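Local coordinates for putative histidine protein kinase (Rhodobacter sphaeroides, PDB 3KYJ) that probably relays chemoreceptor signals to the flagellar motors, its Hpt domain passing on a phosphate taken up from ATP by the kinase, at residues P86-G89 with E90-E93; I94-F97 with A98-T101; L128-K131 with I132-S136. All coordinates share one frame; numbering follows the deposited sequence. Where two conformers were deposited one is given.

Interaction 1. Residues P86-G89 with E90-E93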
# COMPACT_ATOMS: atom_id res chain seq x y z
N PRO A 86 -13.73 1.80 21.46
CA PRO A 86 -12.49 2.04 22.21
C PRO A 86 -11.42 0.98 21.99
O PRO A 86 -11.72 -0.20 21.77
CB PRO A 86 -12.96 2.01 23.68
CG PRO A 86 -14.42 2.26 23.63
CD PRO A 86 -14.89 1.61 22.35
N MET A 87 -10.17 1.43 22.01
CA MET A 87 -9.01 0.55 21.89
C MET A 87 -8.79 -0.12 23.24
O MET A 87 -7.87 0.21 24.00
CB MET A 87 -7.78 1.35 21.44
CG MET A 87 -6.45 0.54 21.34
SD MET A 87 -6.43 -0.87 20.20
CE MET A 87 -6.46 -0.08 18.59
N ASP A 88 -9.67 -1.07 23.55
CA ASP A 88 -9.63 -1.70 24.86
C ASP A 88 -8.51 -2.73 24.99
O ASP A 88 -7.82 -3.05 24.01
CB ASP A 88 -11.01 -2.29 25.24
CG ASP A 88 -11.37 -3.54 24.45
OD1 ASP A 88 -10.48 -4.34 24.10
OD2 ASP A 88 -12.58 -3.73 24.21
N GLY A 89 -8.33 -3.23 26.19
CA GLY A 89 -7.22 -4.11 26.50
C GLY A 89 -7.29 -5.40 25.70
O GLY A 89 -6.26 -5.97 25.38
N GLU A 90 -8.50 -5.83 25.38
CA GLU A 90 -8.66 -7.06 24.63
C GLU A 90 -8.19 -6.88 23.18
O GLU A 90 -7.54 -7.77 22.59
CB GLU A 90 -10.11 -7.56 24.65
CG GLU A 90 -10.25 -8.91 23.94
CD GLU A 90 -11.64 -9.49 24.04
OE1 GLU A 90 -12.59 -8.76 24.37
OE2 GLU A 90 -11.79 -10.70 23.77
N ILE A 91 -8.55 -5.75 22.58
CA ILE A 91 -8.08 -5.45 21.22
C ILE A 91 -6.56 -5.46 21.20
O ILE A 91 -5.94 -6.05 20.29
CB ILE A 91 -8.64 -4.13 20.69
CG1 ILE A 91 -10.17 -4.22 20.56
CG2 ILE A 91 -7.97 -3.76 19.38
CD1 ILE A 91 -10.88 -3.03 19.90
N VAL A 92 -5.94 -4.80 22.17
CA VAL A 92 -4.49 -4.70 22.20
C VAL A 92 -3.88 -6.10 22.30
O VAL A 92 -2.93 -6.43 21.60
CB VAL A 92 -4.00 -3.77 23.34
CG1 VAL A 92 -2.49 -3.86 23.49
CG2 VAL A 92 -4.45 -2.34 23.05
N GLU A 93 -4.48 -6.93 23.14
CA GLU A 93 -4.02 -8.30 23.35
C GLU A 93 -4.08 -9.16 22.08
O GLU A 93 -3.12 -9.85 21.72
CB GLU A 93 -4.92 -8.93 24.43
CG GLU A 93 -4.74 -10.39 24.68
CD GLU A 93 -5.73 -10.90 25.72
OE1 GLU A 93 -5.92 -10.20 26.75
OE2 GLU A 93 -6.30 -11.98 25.52
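The carboxylate of Asp88, the flat group that carries this contact, turns one oxygen, OD1, onto the backbone N-H groups of Glu90 and Ile91, and so forms the N-cap of helix 89-112 in the Hpt domain. The bond from Ile91 N to OD1 is 2.8 Å long and nearly straight, reaching the oxygen almost along its C-O axis; the one from Glu90 N is as short but bent to 118° and weak. The torsion that allows this sets CG between the backbone N and the carbonyl carbon (chi1 73°), folding the carboxylate back over the first turn. The other oxygen, OD2, is taken by a salt bridge to Lys131, so both ends of the group are held. Behind the cap, the first helical bonds run from Val92 N to Asp88 O and from Glu93 N to Gly89 O. Met87, just before the cap at the centre of an inverse gamma turn, sends its bent chain inward among helices 10-35, 40-60 and 64-82. Its side chain crosses those of Ile91 and Val92 at about a right angle; in the conformer described, one of two, Met87 SD lies 3.4 Å from Ile91 CG2.

Interaction 2. Residues I94-F97 with A98-T101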
# COMPACT_ATOMS: atom_id res chain seq x y z
N ILE A 94 -5.24 -9.12 21.42
CA ILE A 94 -5.46 -9.90 20.21
C ILE A 94 -4.48 -9.43 19.13
O ILE A 94 -3.90 -10.24 18.39
CB ILE A 94 -6.90 -9.78 19.70
CG1 ILE A 94 -7.86 -10.45 20.70
CG2 ILE A 94 -7.05 -10.43 18.33
CD1 ILE A 94 -9.31 -10.09 20.46
N LEU A 95 -4.24 -8.13 19.05
CA LEU A 95 -3.34 -7.61 18.01
C LEU A 95 -1.88 -7.92 18.32
O LEU A 95 -1.09 -8.09 17.38
CB LEU A 95 -3.57 -6.13 17.76
CG LEU A 95 -4.92 -5.76 17.16
CD1 LEU A 95 -5.13 -4.25 17.12
CD2 LEU A 95 -5.04 -6.37 15.75
N LEU A 96 -1.49 -7.98 19.60
CA LEU A 96 -0.15 -8.43 19.95
C LEU A 96 0.04 -9.90 19.51
O LEU A 96 1.08 -10.24 18.95
CB LEU A 96 0.13 -8.29 21.46
CG LEU A 96 0.62 -6.90 21.84
CD1 LEU A 96 0.62 -6.76 23.36
CD2 LEU A 96 2.00 -6.64 21.26
N PHE A 97 -0.96 -10.75 19.75
CA PHE A 97 -0.94 -12.13 19.27
C PHE A 97 -0.84 -12.13 17.74
O PHE A 97 -0.04 -12.87 17.15
CB PHE A 97 -2.21 -12.84 19.78
CG PHE A 97 -2.37 -14.27 19.32
CD1 PHE A 97 -1.31 -15.14 19.31
CD2 PHE A 97 -3.60 -14.72 18.90
CE1 PHE A 97 -1.48 -16.48 18.89
CE2 PHE A 97 -3.77 -16.03 18.48
CZ PHE A 97 -2.71 -16.89 18.47
N ALA A 98 -1.62 -11.27 17.09
CA ALA A 98 -1.55 -11.16 15.64
C ALA A 98 -0.16 -10.76 15.17
O ALA A 98 0.33 -11.30 14.19
CB ALA A 98 -2.58 -10.21 15.11
N SER A 99 0.50 -9.83 15.87
CA SER A 99 1.81 -9.38 15.42
C SER A 99 2.80 -10.54 15.50
O SER A 99 3.60 -10.71 14.58
CB SER A 99 2.28 -8.14 16.22
OG SER A 99 2.64 -8.44 17.54
N ASP A 100 2.72 -11.35 16.55
CA ASP A 100 3.63 -12.49 16.66
C ASP A 100 3.36 -13.52 15.56
O ASP A 100 4.29 -14.11 15.01
CB ASP A 100 3.50 -13.16 18.03
CG ASP A 100 4.18 -12.38 19.13
OD1 ASP A 100 5.07 -11.54 18.83
OD2 ASP A 100 3.84 -12.63 20.30
N THR A 101 2.08 -13.72 15.25
CA THR A 101 1.65 -14.66 14.23
C THR A 101 2.12 -14.19 12.85
O THR A 101 2.70 -14.96 12.08
CB THR A 101 0.12 -14.81 14.24
OG1 THR A 101 -0.30 -15.34 15.51
CG2 THR A 101 -0.33 -15.76 13.12
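Ser99 bends its hydroxyl back onto Leu96 O, and Thr101 does the same to Phe97 O, by a different torsion. In Ser99, OG stands between the backbone N and the carbonyl carbon (chi1 72°), from where it donates to Leu96 O, 2.8 Å away, one turn back. That carbonyl also accepts from Asp100 N, so two donors grip one oxygen. Thr101 instead turns OG1 away from its own carbonyl carbon, next to its backbone N (chi1 -62°). The hydroxyl then gives Phe97 O a second bond of 3.0 Å from above the carbonyl plane, while Thr101 N approaches the same oxygen closer to that plane. The same OG1 also lies over one face of the Phe97 ring, 3.7 Å above it and displaced toward the rim. With CG anti to the backbone N, Phe97 sends its ring outward from the helix, and chi2 (42°) turns that face to the threonine. Helix 89-112 is one of the helices of the Hpt bundle, and its sides face different neighbours: Leu95 and Ala98 meet helix 64-82, Leu96 and Ser99 meet helix 10-35, and Ile94 and Phe97 rest against helix 122-135.

Interaction 3. Residues L128-K131 with I132-S136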
# COMPACT_ATOMS: atom_id res chain seq x y z
N LEU A 128 -10.15 -12.74 16.10
CA LEU A 128 -10.42 -11.48 15.44
C LEU A 128 -11.90 -11.38 15.07
O LEU A 128 -12.54 -10.36 15.33
CB LEU A 128 -9.55 -11.31 14.20
CG LEU A 128 -8.07 -11.05 14.47
CD1 LEU A 128 -7.27 -11.37 13.23
CD2 LEU A 128 -7.79 -9.58 14.88
N ARG A 129 -12.47 -12.45 14.49
CA ARG A 129 -13.86 -12.37 14.06
C ARG A 129 -14.78 -12.17 15.26
O ARG A 129 -15.76 -11.45 15.16
CB ARG A 129 -14.27 -13.63 13.28
CG ARG A 129 -13.62 -13.76 11.93
CD ARG A 129 -14.33 -14.86 11.08
NE ARG A 129 -13.51 -15.32 9.94
CZ ARG A 129 -13.26 -14.59 8.86
NH1 ARG A 129 -13.74 -13.36 8.75
NH2 ARG A 129 -12.52 -15.08 7.89
N SER A 130 -14.46 -12.84 16.37
CA SER A 130 -15.24 -12.74 17.60
C SER A 130 -15.21 -11.32 18.17
O SER A 130 -16.25 -10.76 18.49
CB SER A 130 -14.69 -13.70 18.65
OG SER A 130 -15.30 -13.43 19.92
N LYS A 131 -14.01 -10.74 18.31
CA LYS A 131 -13.89 -9.39 18.83
C LYS A 131 -14.59 -8.40 17.89
O LYS A 131 -15.31 -7.53 18.34
CB LYS A 131 -12.44 -9.00 19.07
CG LYS A 131 -12.30 -7.64 19.76
CD LYS A 131 -13.08 -7.57 21.06
CE LYS A 131 -12.58 -6.38 21.89
NZ LYS A 131 -13.40 -6.17 23.12
N ILE A 132 -14.40 -8.55 16.59
CA ILE A 132 -15.07 -7.67 15.63
C ILE A 132 -16.59 -7.70 15.81
O ILE A 132 -17.25 -6.66 15.86
CB ILE A 132 -14.65 -8.01 14.19
CG1 ILE A 132 -13.21 -7.55 13.95
CG2 ILE A 132 -15.57 -7.33 13.19
CD1 ILE A 132 -12.60 -8.09 12.64
N ALA A 133 -17.14 -8.91 15.94
CA ALA A 133 -18.57 -9.07 16.11
C ALA A 133 -19.07 -8.48 17.44
O ALA A 133 -20.11 -7.84 17.49
CB ALA A 133 -18.94 -10.55 16.02
N ARG A 134 -18.31 -8.71 18.51
CA ARG A 134 -18.75 -8.30 19.85
C ARG A 134 -18.67 -6.81 20.05
O ARG A 134 -19.46 -6.24 20.78
CB ARG A 134 -17.92 -8.97 20.93
CG ARG A 134 -18.40 -10.36 21.27
CD ARG A 134 -17.55 -10.96 22.36
NE ARG A 134 -16.21 -11.27 21.87
CZ ARG A 134 -15.09 -10.74 22.33
NH1 ARG A 134 -15.11 -9.84 23.31
NH2 ARG A 134 -13.94 -11.12 21.80
N CYS A 135 -17.69 -6.16 19.45
CA CYS A 135 -17.55 -4.74 19.73
C CYS A 135 -18.23 -3.93 18.63
O CYS A 135 -18.30 -2.71 18.71
CB CYS A 135 -16.08 -4.38 19.93
SG CYS A 135 -15.21 -4.12 18.46
N SER A 136 -18.78 -4.63 17.64
CA SER A 136 -19.60 -3.96 16.63
C SER A 136 -20.98 -4.61 16.51
O SER A 136 -21.56 -4.64 15.42
CB SER A 136 -18.90 -3.97 15.28
OG SER A 136 -17.71 -3.20 15.31
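Ser130 and Arg134 make a side-chain contact across one turn near the C-terminal end of helix 122-135, the last helix of the modelled chain. The hydroxyl of Ser130 lies at the edge of the guanidinium, only 6° out of its plane, and accepts from two nitrogens at once: Arg134 NE is 3.0 Å from Ser130 OG, with the straighter bond of 159°, and Arg134 NH2 is 3.3 Å from it. A bend at chi3 (-70°) curls the arginine back along the helix to present this edge. In so doing it brings a guanidinium face over Lys131, where Arg134 NH2 stands 3.4 Å from Lys131 CA. The lysine chain crosses the arginine at about a right angle, its CD next to NH2. Helix 122-135 packs alongside the four-helix bundle of the Hpt fold, against helices 64-82 and 89-112, and Lys131 and Arg134 reach the start of the latter. There Lys131 NZ and Arg134 NH1, 4.1 Å apart, converge on the carboxylate of Glu90, with which both form salt bridges, while the main partner of Lys131 is Asp88. On another side of the helix, Ile132 turns CG1 beside its own backbone N and folds it back over the preceding turn, 3.2 Å from Leu128 O, the carbonyl that also accepts from Ile132 N. One turn after Lys131, Cys135 N bonds to Lys131 O; the Cys135 side chain touches Leu79 of helix 64-82, and its SG lies 3.4 Å from Lys131 O.

How the interactions relate
The three contacts follow one another along the chain in series. Interaction 1 covers the loop before helix 89-112 and the start of that helix, and interaction 2 follows directly on the same helix, their centres about 12 Å apart. Interaction 3 lies on the next helix, 122-135, its centre about 11 Å from that of interaction 1 and 15 Å from that of interaction 2. Between interactions 1 and 3 the join mixes salt bridges with packing of Ile91 CG1 on Lys131 CE; further along helix 89-112 it is apolar, Ile94 packing on Lys131 and Leu128. Asp88, which caps one helix, and Arg134, held by Ser130, both take part in joining helices 89-112 and 122-135 side by side.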